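Epoxyqueuosine reductase (Streptococcus thermophilus, PDB 5D6S) belongs to the QueG family of epoxyqueuosine reductases and binds cobalamin and two iron/sulfur clusters within a single chain. Local coordinates at residues I327-N331 against L332-N336; I338-L341 against M342-D346; K367-E370 against G371-D374; A388-E391 against L392-K396. All coordinates share one frame; numbering follows the deposited sequence.

Interaction 1 of 4, residues I327-N331 against L332-N336; sequences IALAN and LHDRN
L329 and L332 to D334 meet where helix 318-331 ends, and most of the contact is backbone hydrogen bonding. L332 N still keeps the helical pattern, donating to A328 O at 2.8 Å. Two further donors then reach back into the last turn. D334 N points almost straight at L329 O, with an N-H...O angle of 178° over 3.2 Å. H333 N bonds to A330 O at 2.9 Å, but from well above the plane of that carbonyl. With H333 at positive phi (51°), these two bonds form a Schellman motif, the classic C-terminal stop of an alpha-helix, and they turn the chain into the loop before helix 338-347. An Asx turn follows at once: D334 OD1 accepts from N336 N at 3.0 Å, met from above the carboxylate plane.

Side-chain contacts are fewer. The D334 side chain runs alongside that of L329, its carboxylate oxygen OD2 lying 3.6 Å from the L329 methyl CD2; CG of D334 is anti to the backbone N (chi1 -172°), which lays the carboxylate beside the leucine. L332 CG lies 3.5 Å from A328 O, the same carbonyl its backbone N bonds. The H333 imidazole has A330 O over one face, near the rim of the ring and 3.8 Å from ND1.

The amide of N331 faces elsewhere: its ND2 donates to K257 O and R253 O, tying the end of the helix to helix 250-255 and the loop after it. This side chain lies about 14 Å from a bound iron/sulfur cluster. L329 and L332 also pack on L293 of helix 293-296.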
ATOM      1  N   ILE A 327      -1.682  10.573  14.599  1.00 42.67           N
ATOM      2  CA  ILE A 327      -0.276  10.312  14.761  1.00 45.54           C
ATOM      3  C   ILE A 327       0.569  11.348  14.018  1.00 48.66           C
ATOM      4  O   ILE A 327       1.607  11.791  14.529  1.00 50.44           O
ATOM      5  CB  ILE A 327       0.067   8.894  14.345  1.00 45.11           C
ATOM      6  CG1 ILE A 327      -0.576   7.917  15.343  1.00 51.74           C
ATOM      7  CG2 ILE A 327       1.574   8.697  14.328  1.00 47.15           C
ATOM      8  CD1 ILE A 327      -0.641   6.470  14.878  1.00 50.90           C
ATOM      9  N   ALA A 328       0.159  11.699  12.810  1.00 44.56           N
ATOM     10  CA  ALA A 328       0.893  12.683  12.021  1.00 46.27           C
ATOM     11  C   ALA A 328       0.922  13.998  12.769  1.00 50.13           C
ATOM     12  O   ALA A 328       1.989  14.590  12.969  1.00 48.39           O
ATOM     13  CB  ALA A 328       0.227  12.878  10.663  1.00 49.01           C
ATOM     14  N   LEU A 329      -0.255  14.446  13.209  1.00 49.78           N
ATOM     15  CA  LEU A 329      -0.338  15.668  14.010  1.00 47.43           C
ATOM     16  C   LEU A 329       0.584  15.636  15.238  1.00 48.54           C
ATOM     17  O   LEU A 329       1.188  16.651  15.581  1.00 50.28           O
ATOM     18  CB  LEU A 329      -1.765  15.916  14.456  1.00 41.46           C
ATOM     19  CG  LEU A 329      -2.637  16.343  13.307  1.00 44.92           C
ATOM     20  CD1 LEU A 329      -4.092  16.344  13.765  1.00 50.05           C
ATOM     21  CD2 LEU A 329      -2.240  17.706  12.785  1.00 43.43           C
ATOM     22  N   ALA A 330       0.697  14.481  15.891  1.00 41.40           N
ATOM     23  CA  ALA A 330       1.612  14.385  17.000  1.00 44.45           C
ATOM     24  C   ALA A 330       3.078  14.493  16.524  1.00 48.69           C
ATOM     25  O   ALA A 330       3.889  15.170  17.131  1.00 50.33           O
ATOM     26  CB  ALA A 330       1.377  13.093  17.750  1.00 47.05           C
ATOM     27  N   ASN A 331       3.402  13.824  15.423  1.00 49.56           N
ATOM     28  CA  ASN A 331       4.738  13.918  14.836  1.00 51.65           C
ATOM     29  C   ASN A 331       5.131  15.317  14.358  1.00 53.50           C
ATOM     30  O   ASN A 331       6.310  15.662  14.363  1.00 61.25           O
ATOM     31  CB  ASN A 331       4.876  12.925  13.682  1.00 51.06           C
ATOM     32  CG  ASN A 331       5.017  11.513  14.178  1.00 53.55           C
ATOM     33  OD1 ASN A 331       5.348  11.289  15.366  1.00 48.04           O
ATOM     34  ND2 ASN A 331       4.759  10.544  13.305  1.00 48.43           N
ATOM     35  N   LEU A 332       4.149  16.127  13.972  1.00 51.98           N
ATOM     36  CA  LEU A 332       4.378  17.535  13.696  1.00 51.87           C
ATOM     37  C   LEU A 332       4.352  18.456  14.926  1.00 50.88           C
ATOM     38  O   LEU A 332       4.526  19.667  14.761  1.00 55.62           O
ATOM     39  CB  LEU A 332       3.343  18.045  12.700  1.00 55.49           C
ATOM     40  CG  LEU A 332       3.397  17.360  11.344  1.00 54.14           C
ATOM     41  CD1 LEU A 332       2.132  17.650  10.563  1.00 50.20           C
ATOM     42  CD2 LEU A 332       4.628  17.812  10.571  1.00 55.82           C
ATOM     43  N   HIS A 333       4.139  17.921  16.134  1.00 51.95           N
ATOM     44  CA  HIS A 333       4.012  18.755  17.353  1.00 58.74           C
ATOM     45  C   HIS A 333       3.006  19.915  17.227  1.00 64.02           C
ATOM     46  O   HIS A 333       3.232  21.008  17.769  1.00 70.26           O
ATOM     47  CB  HIS A 333       5.377  19.307  17.733  1.00 61.17           C
ATOM     48  CG  HIS A 333       6.438  18.265  17.754  1.00 70.55           C
ATOM     49  ND1 HIS A 333       6.561  17.361  18.786  1.00 76.86           N
ATOM     50  CD2 HIS A 333       7.404  17.953  16.858  1.00 74.59           C
ATOM     51  CE1 HIS A 333       7.555  16.533  18.524  1.00 80.13           C
ATOM     52  NE2 HIS A 333       8.084  16.873  17.362  1.00 79.67           N
ATOM     53  N   ASP A 334       1.913  19.677  16.497  1.00 62.27           N
ATOM     54  CA  ASP A 334       0.998  20.748  16.084  1.00 62.65           C
ATOM     55  C   ASP A 334       0.142  21.216  17.236  1.00 56.07           C
ATOM     56  O   ASP A 334      -0.859  20.578  17.560  1.00 61.12           O
ATOM     57  CB  ASP A 334       0.093  20.287  14.936  1.00 63.98           C
ATOM     58  CG  ASP A 334      -0.730  21.424  14.336  1.00 67.62           C
ATOM     59  OD1 ASP A 334      -0.538  22.600  14.757  1.00 61.59           O
ATOM     60  OD2 ASP A 334      -1.528  21.146  13.400  1.00 62.11           O
ATOM     61  N   ARG A 335       0.505  22.356  17.817  1.00 57.91           N
ATOM     62  CA  ARG A 335      -0.278  22.939  18.915  1.00 61.58           C
ATOM     63  C   ARG A 335      -1.723  23.238  18.508  1.00 50.09           C
ATOM     64  O   ARG A 335      -2.605  23.270  19.354  1.00 51.16           O
ATOM     65  CB  ARG A 335       0.370  24.208  19.463  1.00 65.37           C
ATOM     66  CG  ARG A 335       1.682  23.970  20.195  1.00 73.24           C
ATOM     67  CD  ARG A 335       2.123  25.220  20.950  1.00 80.15           C
ATOM     68  NE  ARG A 335       1.228  25.540  22.067  1.00 83.24           N
ATOM     69  CZ  ARG A 335       1.240  24.917  23.246  1.00 78.74           C
ATOM     70  NH1 ARG A 335       2.098  23.916  23.485  1.00 74.72           N
ATOM     71  NH2 ARG A 335       0.385  25.296  24.187  1.00 73.94           N
ATOM     72  N   ASN A 336      -1.981  23.390  17.221  1.00 50.46           N
ATOM     73  CA  ASN A 336      -3.359  23.671  16.765  1.00 53.79           C
ATOM     74  C   ASN A 336      -4.308  22.490  16.829  1.00 53.03           C
ATOM     75  O   ASN A 336      -5.532  22.646  16.697  1.00 55.78           O
ATOM     76  CB  ASN A 336      -3.372  24.249  15.350  1.00 50.06           C
ATOM     77  CG  ASN A 336      -2.693  25.595  15.274  1.00 54.03           C
ATOM     78  OD1 ASN A 336      -2.535  26.299  16.268  1.00 55.03           O
ATOM     79  ND2 ASN A 336      -2.237  25.936  14.092  1.00 67.94           N
TER

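Interaction 2 of 4, residues I338-L341 against M342-D346; sequences IVKL and MEIID
This is an intrahelical contact between residues three and four apart, in the helical C-terminal part of the chain: I338 to L341 and M342 to D346 form successive turns that make up almost all of helix 338-347. Four consecutive i to i+4 backbone bonds carry it. M342 N donates to I338 O at 3.0 Å and E343 N to V339 O at 3.1 Å, both bent. The next two, from I344 N to K340 O and from I345 N to L341 O, are straighter, the former with an N-H...O angle of 166°.

Along one side of the helix, I338 and M342 lie side by side and point the same way, CG2 of the isoleucine 4.0 Å from SD of M342. Packed helices of this kind are consistent with the HEAT-like C-terminal domain known in QueG proteins. L341 and I344 lean on I326 of helix 318-331, while I345 is buried against A357, I358 and L361 of helix 351-364. M342 and I345 also touch Y375 of helix 370-377.

On the polar side, E343 is extended beyond CG and runs beside V339, its OE2 3.4 Å from V339 CG2. K340 crosses E343 at about a right angle: its CG is anti to the backbone N (chi1 -178°) and the chain bends at chi2, bringing CD to 3.9 Å from E343 OE1. K340 NZ is 4.1 Å from that same OE1, too long for a salt bridge; the ammonium forms its salt bridge with E298, in the loop after helix 293-296, instead.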
ATOM      1  N   ILE A 338      -4.577  20.614  19.554  1.00 44.14           N
ATOM      2  CA  ILE A 338      -4.810  20.257  20.950  1.00 44.02           C
ATOM      3  C   ILE A 338      -6.311  20.241  21.218  1.00 46.67           C
ATOM      4  O   ILE A 338      -6.822  19.297  21.803  1.00 54.31           O
ATOM      5  CB  ILE A 338      -4.043  21.178  21.908  1.00 42.54           C
ATOM      6  CG1 ILE A 338      -2.537  20.893  21.797  1.00 43.87           C
ATOM      7  CG2 ILE A 338      -4.463  20.978  23.345  1.00 40.54           C
ATOM      8  CD1 ILE A 338      -1.634  21.903  22.491  1.00 42.80           C
ATOM      9  N   VAL A 339      -7.016  21.277  20.795  1.00 48.36           N
ATOM     10  CA  VAL A 339      -8.412  21.394  21.185  1.00 50.61           C
ATOM     11  C   VAL A 339      -9.215  20.263  20.523  1.00 51.27           C
ATOM     12  O   VAL A 339     -10.159  19.700  21.113  1.00 43.48           O
ATOM     13  CB  VAL A 339      -9.019  22.814  21.009  1.00 48.54           C
ATOM     14  CG1 VAL A 339      -8.187  23.707  20.113  1.00 58.73           C
ATOM     15  CG2 VAL A 339     -10.462  22.747  20.516  1.00 51.42           C
ATOM     16  N   LYS A 340      -8.829  19.904  19.311  1.00 48.23           N
ATOM     17  CA  LYS A 340      -9.487  18.782  18.634  1.00 43.40           C
ATOM     18  C   LYS A 340      -9.233  17.436  19.318  1.00 39.51           C
ATOM     19  O   LYS A 340     -10.106  16.576  19.417  1.00 35.17           O
ATOM     20  CB  LYS A 340      -9.031  18.706  17.179  1.00 41.01           C
ATOM     21  CG  LYS A 340      -9.693  17.598  16.378  1.00 40.11           C
ATOM     22  CD  LYS A 340     -11.194  17.652  16.440  1.00 45.29           C
ATOM     23  CE  LYS A 340     -11.819  16.569  15.567  1.00 50.68           C
ATOM     24  NZ  LYS A 340     -13.303  16.628  15.614  1.00 50.26           N
ATOM     25  N   LEU A 341      -8.006  17.235  19.737  1.00 42.81           N
ATOM     26  CA  LEU A 341      -7.660  16.014  20.430  1.00 43.16           C
ATOM     27  C   LEU A 341      -8.479  15.928  21.721  1.00 41.08           C
ATOM     28  O   LEU A 341      -8.890  14.857  22.132  1.00 45.66           O
ATOM     29  CB  LEU A 341      -6.143  15.987  20.695  1.00 45.33           C
ATOM     30  CG  LEU A 341      -5.290  15.934  19.415  1.00 42.88           C
ATOM     31  CD1 LEU A 341      -3.853  16.279  19.679  1.00 46.62           C
ATOM     32  CD2 LEU A 341      -5.351  14.567  18.756  1.00 40.16           C
ATOM     33  N   MET A 342      -8.713  17.068  22.359  1.00 40.96           N
ATOM     34  CA  MET A 342      -9.415  17.074  23.620  1.00 38.99           C
ATOM     35  C   MET A 342     -10.848  16.687  23.355  1.00 37.10           C
ATOM     36  O   MET A 342     -11.449  15.990  24.148  1.00 45.52           O
ATOM     37  CB  MET A 342      -9.291  18.423  24.331  1.00 43.24           C
ATOM     38  CG  MET A 342      -8.058  18.592  25.212  1.00 44.68           C
ATOM     39  SD  MET A 342      -7.675  20.344  25.591  1.00 54.50           S
ATOM     40  CE  MET A 342      -7.589  20.226  27.386  1.00 64.89           C
ATOM     41  N   GLU A 343     -11.391  17.113  22.226  1.00 40.78           N
ATOM     42  CA  GLU A 343     -12.774  16.801  21.837  1.00 43.47           C
ATOM     43  C   GLU A 343     -12.941  15.305  21.573  1.00 46.40           C
ATOM     44  O   GLU A 343     -13.918  14.684  22.022  1.00 46.23           O
ATOM     45  CB  GLU A 343     -13.221  17.606  20.607  1.00 48.92           C
ATOM     46  CG  GLU A 343     -13.481  19.082  20.912  1.00 66.69           C
ATOM     47  CD  GLU A 343     -13.632  19.978  19.669  1.00 76.81           C
ATOM     48  OE1 GLU A 343     -13.922  19.449  18.570  1.00 85.36           O
ATOM     49  OE2 GLU A 343     -13.442  21.216  19.809  1.00 71.50           O
ATOM     50  N   ILE A 344     -11.991  14.729  20.840  1.00 39.66           N
ATOM     51  CA  ILE A 344     -12.017  13.304  20.570  1.00 35.60           C
ATOM     52  C   ILE A 344     -12.031  12.524  21.890  1.00 34.09           C
ATOM     53  O   ILE A 344     -12.825  11.618  22.089  1.00 28.52           O
ATOM     54  CB  ILE A 344     -10.792  12.908  19.729  1.00 39.27           C
ATOM     55  CG1 ILE A 344     -10.985  13.363  18.309  1.00 40.64           C
ATOM     56  CG2 ILE A 344     -10.570  11.399  19.740  1.00 41.55           C
ATOM     57  CD1 ILE A 344      -9.705  13.399  17.526  1.00 37.97           C
ATOM     58  N   ILE A 345     -11.123  12.894  22.786  1.00 34.85           N
ATOM     59  CA  ILE A 345     -10.968  12.208  24.063  1.00 38.46           C
ATOM     60  C   ILE A 345     -12.221  12.311  24.955  1.00 40.43           C
ATOM     61  O   ILE A 345     -12.564  11.357  25.621  1.00 41.64           O
ATOM     62  CB  ILE A 345      -9.758  12.747  24.841  1.00 37.07           C
ATOM     63  CG1 ILE A 345      -8.448  12.408  24.130  1.00 36.77           C
ATOM     64  CG2 ILE A 345      -9.755  12.191  26.256  1.00 32.94           C
ATOM     65  CD1 ILE A 345      -7.259  13.176  24.671  1.00 40.87           C
ATOM     66  N   ASP A 346     -12.852  13.471  25.001  1.00 45.02           N
ATOM     67  CA  ASP A 346     -13.970  13.665  25.919  1.00 55.16           C
ATOM     68  C   ASP A 346     -15.228  12.994  25.370  1.00 51.39           C
ATOM     69  O   ASP A 346     -15.931  12.301  26.097  1.00 65.01           O
ATOM     70  CB  ASP A 346     -14.059  15.138  26.361  1.00 62.19           C
ATOM     71  CG  ASP A 346     -12.792  15.544  27.260  1.00 81.76           C
ATOM     72  OD1 ASP A 346     -12.698  15.010  28.410  1.00 70.15           O
ATOM     73  OD2 ASP A 346     -11.881  16.343  26.824  1.00 63.97           O
TER

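Interaction 3 of 4, residues K367-E370 against G371-D374; sequences KPDE and GMLD. Unlike the reference sequence in segment 371-374: G371 (reference Ala).
The carboxylates of E370 and D374 stand nearly perpendicular, their planes 82° apart, with E370 OE2 3.5 Å from D374 OD1. Two like charges this close would repel, but R377 probably offsets them: it forms a salt bridge with D374 OD1 and a long, weak ion pair with E370 OE2. The third flat group is the carboxylate of D369, the N-cap residue of helix 370-377. Its CG sits between the backbone N and the carbonyl carbon (chi1 66°), which swings both oxygens back over the first turn. Each makes a weak capping bond: OD2 accepts from G371 N at 3.2 Å and OD1 from M372 N at 3.4 Å. The firmer bonds are those of the helix itself, from L373 N to D369 O at 3.1 Å and from D374 N to E370 O at 3.0 Å.

P368 precedes the cap, and its pairing with L373 across the first turn is a hydrophobic staple. The ring and the leucine cross at a slant, and P368, M372 and L373 all pack against W397 near the C-terminus. L373 reaches the proline through one methyl, CD2 lying 3.9 Å from P368 CB.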
ATOM      1  N   LYS A 367       5.941  21.420  27.237  1.00 71.91           N
ATOM      2  CA  LYS A 367       6.059  21.934  28.606  1.00 80.18           C
ATOM      3  C   LYS A 367       4.678  22.223  29.201  1.00 75.09           C
ATOM      4  O   LYS A 367       4.181  23.353  29.153  1.00 85.81           O
ATOM      5  CB  LYS A 367       6.946  23.182  28.661  1.00 89.28           C
ATOM      6  CG  LYS A 367       8.402  22.887  28.343  1.00 96.65           C
ATOM      7  CD  LYS A 367       9.377  23.846  29.012  1.00104.20           C
ATOM      8  CE  LYS A 367      10.784  23.267  28.968  1.00110.31           C
ATOM      9  NZ  LYS A 367      11.758  24.131  29.682  1.00116.40           N
ATOM     10  N   PRO A 368       4.063  21.203  29.790  1.00 61.22           N
ATOM     11  CA  PRO A 368       2.681  21.379  30.210  1.00 62.41           C
ATOM     12  C   PRO A 368       2.519  22.335  31.370  1.00 60.07           C
ATOM     13  O   PRO A 368       3.168  22.174  32.388  1.00 58.44           O
ATOM     14  CB  PRO A 368       2.261  19.961  30.657  1.00 59.95           C
ATOM     15  CG  PRO A 368       3.526  19.192  30.787  1.00 51.55           C
ATOM     16  CD  PRO A 368       4.485  19.793  29.833  1.00 53.96           C
ATOM     17  N   ASP A 369       1.616  23.288  31.221  1.00 63.17           N
ATOM     18  CA  ASP A 369       1.195  24.141  32.335  1.00 66.17           C
ATOM     19  C   ASP A 369       0.443  23.316  33.393  1.00 67.31           C
ATOM     20  O   ASP A 369       0.112  22.153  33.172  1.00 69.83           O
ATOM     21  CB  ASP A 369       0.330  25.324  31.834  1.00 64.16           C
ATOM     22  CG  ASP A 369      -1.026  24.882  31.242  1.00 67.01           C
ATOM     23  OD1 ASP A 369      -1.039  24.003  30.349  1.00 79.75           O
ATOM     24  OD2 ASP A 369      -2.078  25.433  31.631  1.00 64.04           O
ATOM     25  N   GLU A 370       0.161  23.942  34.533  1.00 73.73           N
ATOM     26  CA  GLU A 370      -0.567  23.290  35.620  1.00 72.63           C
ATOM     27  C   GLU A 370      -1.988  22.952  35.185  1.00 68.12           C
ATOM     28  O   GLU A 370      -2.559  21.935  35.596  1.00 68.79           O
ATOM     29  CB  GLU A 370      -0.547  24.179  36.880  1.00 82.61           C
ATOM     30  CG  GLU A 370      -0.999  23.506  38.179  1.00 91.10           C
ATOM     31  CD  GLU A 370      -0.106  22.344  38.637  1.00 99.62           C
ATOM     32  OE1 GLU A 370       1.123  22.356  38.360  1.00 95.31           O
ATOM     33  OE2 GLU A 370      -0.633  21.417  39.295  1.00 99.50           O
ATOM     34  N   GLY A 371      -2.579  23.791  34.338  1.00 64.89           N
ATOM     35  CA  GLY A 371      -3.944  23.502  33.856  1.00 68.53           C
ATOM     36  C   GLY A 371      -4.030  22.182  33.091  1.00 60.36           C
ATOM     37  O   GLY A 371      -5.032  21.448  33.168  1.00 46.36           O
ATOM     38  N   MET A 372      -3.003  21.954  32.274  1.00 56.34           N
ATOM     39  CA  MET A 372      -2.937  20.775  31.444  1.00 59.14           C
ATOM     40  C   MET A 372      -2.669  19.564  32.300  1.00 55.46           C
ATOM     41  O   MET A 372      -3.301  18.512  32.085  1.00 63.55           O
ATOM     42  CB  MET A 372      -1.863  20.908  30.366  1.00 61.94           C
ATOM     43  CG  MET A 372      -1.814  19.727  29.389  1.00 69.55           C
ATOM     44  SD  MET A 372      -3.211  19.508  28.242  1.00 69.79           S
ATOM     45  CE  MET A 372      -3.151  21.085  27.386  1.00 68.38           C
ATOM     46  N   LEU A 373      -1.782  19.703  33.280  1.00 48.92           N
ATOM     47  CA  LEU A 373      -1.545  18.592  34.213  1.00 51.27           C
ATOM     48  C   LEU A 373      -2.841  18.192  34.932  1.00 51.55           C
ATOM     49  O   LEU A 373      -3.138  17.016  35.076  1.00 49.79           O
ATOM     50  CB  LEU A 373      -0.460  18.922  35.227  1.00 54.41           C
ATOM     51  CG  LEU A 373       0.927  19.184  34.628  1.00 61.04           C
ATOM     52  CD1 LEU A 373       1.885  19.673  35.693  1.00 58.82           C
ATOM     53  CD2 LEU A 373       1.483  17.937  33.952  1.00 59.95           C
ATOM     54  N   ASP A 374      -3.648  19.173  35.315  1.00 55.07           N
ATOM     55  CA  ASP A 374      -4.939  18.874  35.940  1.00 59.02           C
ATOM     56  C   ASP A 374      -5.902  18.189  34.938  1.00 61.16           C
ATOM     57  O   ASP A 374      -6.636  17.272  35.310  1.00 58.27           O
ATOM     58  CB  ASP A 374      -5.579  20.136  36.554  1.00 60.78           C
ATOM     59  CG  ASP A 374      -4.761  20.722  37.737  1.00 69.13           C
ATOM     60  OD1 ASP A 374      -3.645  20.219  38.029  1.00 71.70           O
ATOM     61  OD2 ASP A 374      -5.246  21.699  38.376  1.00 65.45           O
TER

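Interaction 4 of 4, residues A388-E391 against L392-K396; sequences AEWE and LVCAK
A cysteine sulfur-aromatic contact, one turn apart on helix 384-396, joins W390 to C394. The thiol sulfur sits over one face of the indole: SG is 3.6 Å from the centroid of the five-membered ring of W390 and 21° off its normal. It is displaced toward the rim, with NE1 the nearest ring atom at 3.4 Å. Different first torsions bring the two together, W390 CG being anti to its backbone N (chi1 176°) and C394 SG anti to its own carbonyl carbon (chi1 -74°). Ring rotation is further fixed by NE1, which donates to M376 O.

Beneath this pair the backbone is regular. C394 N donates to W390 O at 2.9 Å in a nearly straight bond, A395 N to E391 O at 2.9 Å and V393 N to E389 O at 3.1 Å; the bond from L392 N to A388 O is weak, at 3.3 Å.

Elsewhere on the helix, E389 is buried against A355 and W359 of helix 351-364, its charge met by R253. L392 and E389 both touch M250 of helix 250-255, whereas W390 packs on L379 and P381 in the loop that follows helix 370-377.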
ATOM      1  N   ALA A 388      -3.656   2.449  29.292  1.00 45.71           N
ATOM      2  CA  ALA A 388      -2.247   2.235  29.065  1.00 41.71           C
ATOM      3  C   ALA A 388      -1.528   3.491  28.582  1.00 42.89           C
ATOM      4  O   ALA A 388      -0.461   3.842  29.102  1.00 54.88           O
ATOM      5  CB  ALA A 388      -2.058   1.103  28.082  1.00 40.22           C
ATOM      6  N   GLU A 389      -2.092   4.165  27.591  1.00 43.25           N
ATOM      7  CA  GLU A 389      -1.461   5.375  27.031  1.00 46.54           C
ATOM      8  C   GLU A 389      -1.456   6.484  28.062  1.00 45.01           C
ATOM      9  O   GLU A 389      -0.497   7.238  28.163  1.00 49.89           O
ATOM     10  CB  GLU A 389      -2.186   5.857  25.749  1.00 45.31           C
ATOM     11  CG  GLU A 389      -2.154   4.887  24.578  1.00 41.78           C
ATOM     12  CD  GLU A 389      -0.748   4.538  24.115  1.00 46.64           C
ATOM     13  OE1 GLU A 389      -0.518   3.371  23.724  1.00 49.84           O
ATOM     14  OE2 GLU A 389       0.155   5.413  24.156  1.00 45.59           O
ATOM     15  N   TRP A 390      -2.534   6.566  28.824  1.00 43.65           N
ATOM     16  CA  TRP A 390      -2.665   7.555  29.878  1.00 49.44           C
ATOM     17  C   TRP A 390      -1.592   7.387  30.946  1.00 48.89           C
ATOM     18  O   TRP A 390      -0.975   8.369  31.356  1.00 51.68           O
ATOM     19  CB  TRP A 390      -4.051   7.444  30.511  1.00 55.63           C
ATOM     20  CG  TRP A 390      -4.307   8.336  31.675  1.00 62.08           C
ATOM     21  CD1 TRP A 390      -4.460   9.681  31.649  1.00 69.08           C
ATOM     22  CD2 TRP A 390      -4.483   7.938  33.030  1.00 62.12           C
ATOM     23  NE1 TRP A 390      -4.731  10.154  32.908  1.00 69.28           N
ATOM     24  CE2 TRP A 390      -4.748   9.102  33.775  1.00 64.04           C
ATOM     25  CE3 TRP A 390      -4.444   6.709  33.687  1.00 66.26           C
ATOM     26  CZ2 TRP A 390      -4.963   9.077  35.131  1.00 68.54           C
ATOM     27  CZ3 TRP A 390      -4.667   6.681  35.054  1.00 66.54           C
ATOM     28  CH2 TRP A 390      -4.927   7.851  35.756  1.00 72.22           C
ATOM     29  N   GLU A 391      -1.400   6.163  31.420  1.00 47.35           N
ATOM     30  CA  GLU A 391      -0.346   5.894  32.409  1.00 52.11           C
ATOM     31  C   GLU A 391       1.013   6.388  31.927  1.00 51.15           C
ATOM     32  O   GLU A 391       1.787   6.920  32.694  1.00 48.92           O
ATOM     33  CB  GLU A 391      -0.262   4.405  32.722  1.00 53.39           C
ATOM     34  CG  GLU A 391      -1.381   3.925  33.604  1.00 60.13           C
ATOM     35  CD  GLU A 391      -1.433   2.407  33.726  1.00 69.66           C
ATOM     36  OE1 GLU A 391      -0.411   1.747  33.418  1.00 70.91           O
ATOM     37  OE2 GLU A 391      -2.509   1.882  34.134  1.00 65.77           O
ATOM     38  N   LEU A 392       1.297   6.189  30.652  1.00 49.87           N
ATOM     39  CA  LEU A 392       2.577   6.613  30.101  1.00 55.88           C
ATOM     40  C   LEU A 392       2.734   8.122  30.083  1.00 56.95           C
ATOM     41  O   LEU A 392       3.825   8.624  30.346  1.00 74.52           O
ATOM     42  CB  LEU A 392       2.772   6.059  28.680  1.00 54.52           C
ATOM     43  CG  LEU A 392       3.249   4.603  28.628  1.00 57.04           C
ATOM     44  CD1 LEU A 392       2.947   3.952  27.283  1.00 60.29           C
ATOM     45  CD2 LEU A 392       4.736   4.516  28.922  1.00 57.62           C
ATOM     46  N   VAL A 393       1.676   8.851  29.723  1.00 55.35           N
ATOM     47  CA  VAL A 393       1.766  10.320  29.673  1.00 55.34           C
ATOM     48  C   VAL A 393       1.923  10.824  31.090  1.00 57.26           C
ATOM     49  O   VAL A 393       2.825  11.573  31.391  1.00 60.96           O
ATOM     50  CB  VAL A 393       0.549  10.969  28.981  1.00 51.85           C
ATOM     51  CG1 VAL A 393       0.570  12.456  29.193  1.00 53.56           C
ATOM     52  CG2 VAL A 393       0.553  10.663  27.486  1.00 53.65           C
ATOM     53  N   CYS A 394       1.047  10.369  31.970  1.00 56.22           N
ATOM     54  CA  CYS A 394       1.193  10.654  33.362  1.00 51.04           C
ATOM     55  C   CYS A 394       2.645  10.456  33.824  1.00 55.87           C
ATOM     56  O   CYS A 394       3.261  11.369  34.367  1.00 66.13           O
ATOM     57  CB  CYS A 394       0.218   9.813  34.161  1.00 49.03           C
ATOM     58  SG  CYS A 394      -1.485  10.417  34.019  1.00 52.40           S
ATOM     59  N   ALA A 395       3.211   9.285  33.588  1.00 56.33           N
ATOM     60  CA  ALA A 395       4.583   9.017  34.026  1.00 58.83           C
ATOM     61  C   ALA A 395       5.575   9.994  33.420  1.00 60.87           C
ATOM     62  O   ALA A 395       6.497  10.455  34.091  1.00 70.81           O
ATOM     63  CB  ALA A 395       4.994   7.599  33.682  1.00 61.04           C
ATOM     64  N   LYS A 396       5.408  10.280  32.140  1.00 60.29           N
ATOM     65  CA  LYS A 396       6.265  11.235  31.447  1.00 59.54           C
ATOM     66  C   LYS A 396       6.139  12.650  32.054  1.00 61.97           C
ATOM     67  O   LYS A 396       7.069  13.425  32.017  1.00 64.20           O
ATOM     68  CB  LYS A 396       5.891  11.232  29.970  1.00 56.98           C
ATOM     69  CG  LYS A 396       6.545  12.297  29.118  1.00 63.15           C
ATOM     70  CD  LYS A 396       6.109  12.108  27.677  1.00 68.87           C
ATOM     71  CE  LYS A 396       6.827  13.071  26.753  1.00 78.97           C
ATOM     72  NZ  LYS A 396       6.713  12.578  25.359  1.00 89.16           N
TER

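How the interactions relate
All four contacts lie in the helical C-terminal part of the chain, on the same side of its centre, and follow one another in series. Interactions 1 and 2 adjoin in sequence, the end of helix 318-331 leading into helix 338-347, with centres 13 Å apart. Interactions 3 and 4 occupy the successive helices 370-377 and 384-396, centres 14 Å apart. Interactions 2 and 3 touch directly, I338 CG2 lying 4.3 Å from M372 CE. The other non-adjoining pairs come no nearer than about 6 to 8 Å between nearest atoms. Helix 351-364 lies between interactions 2 and 3 in sequence and touches side chains of interactions 1, 2 and 4, consistent with these helices packing as one unit.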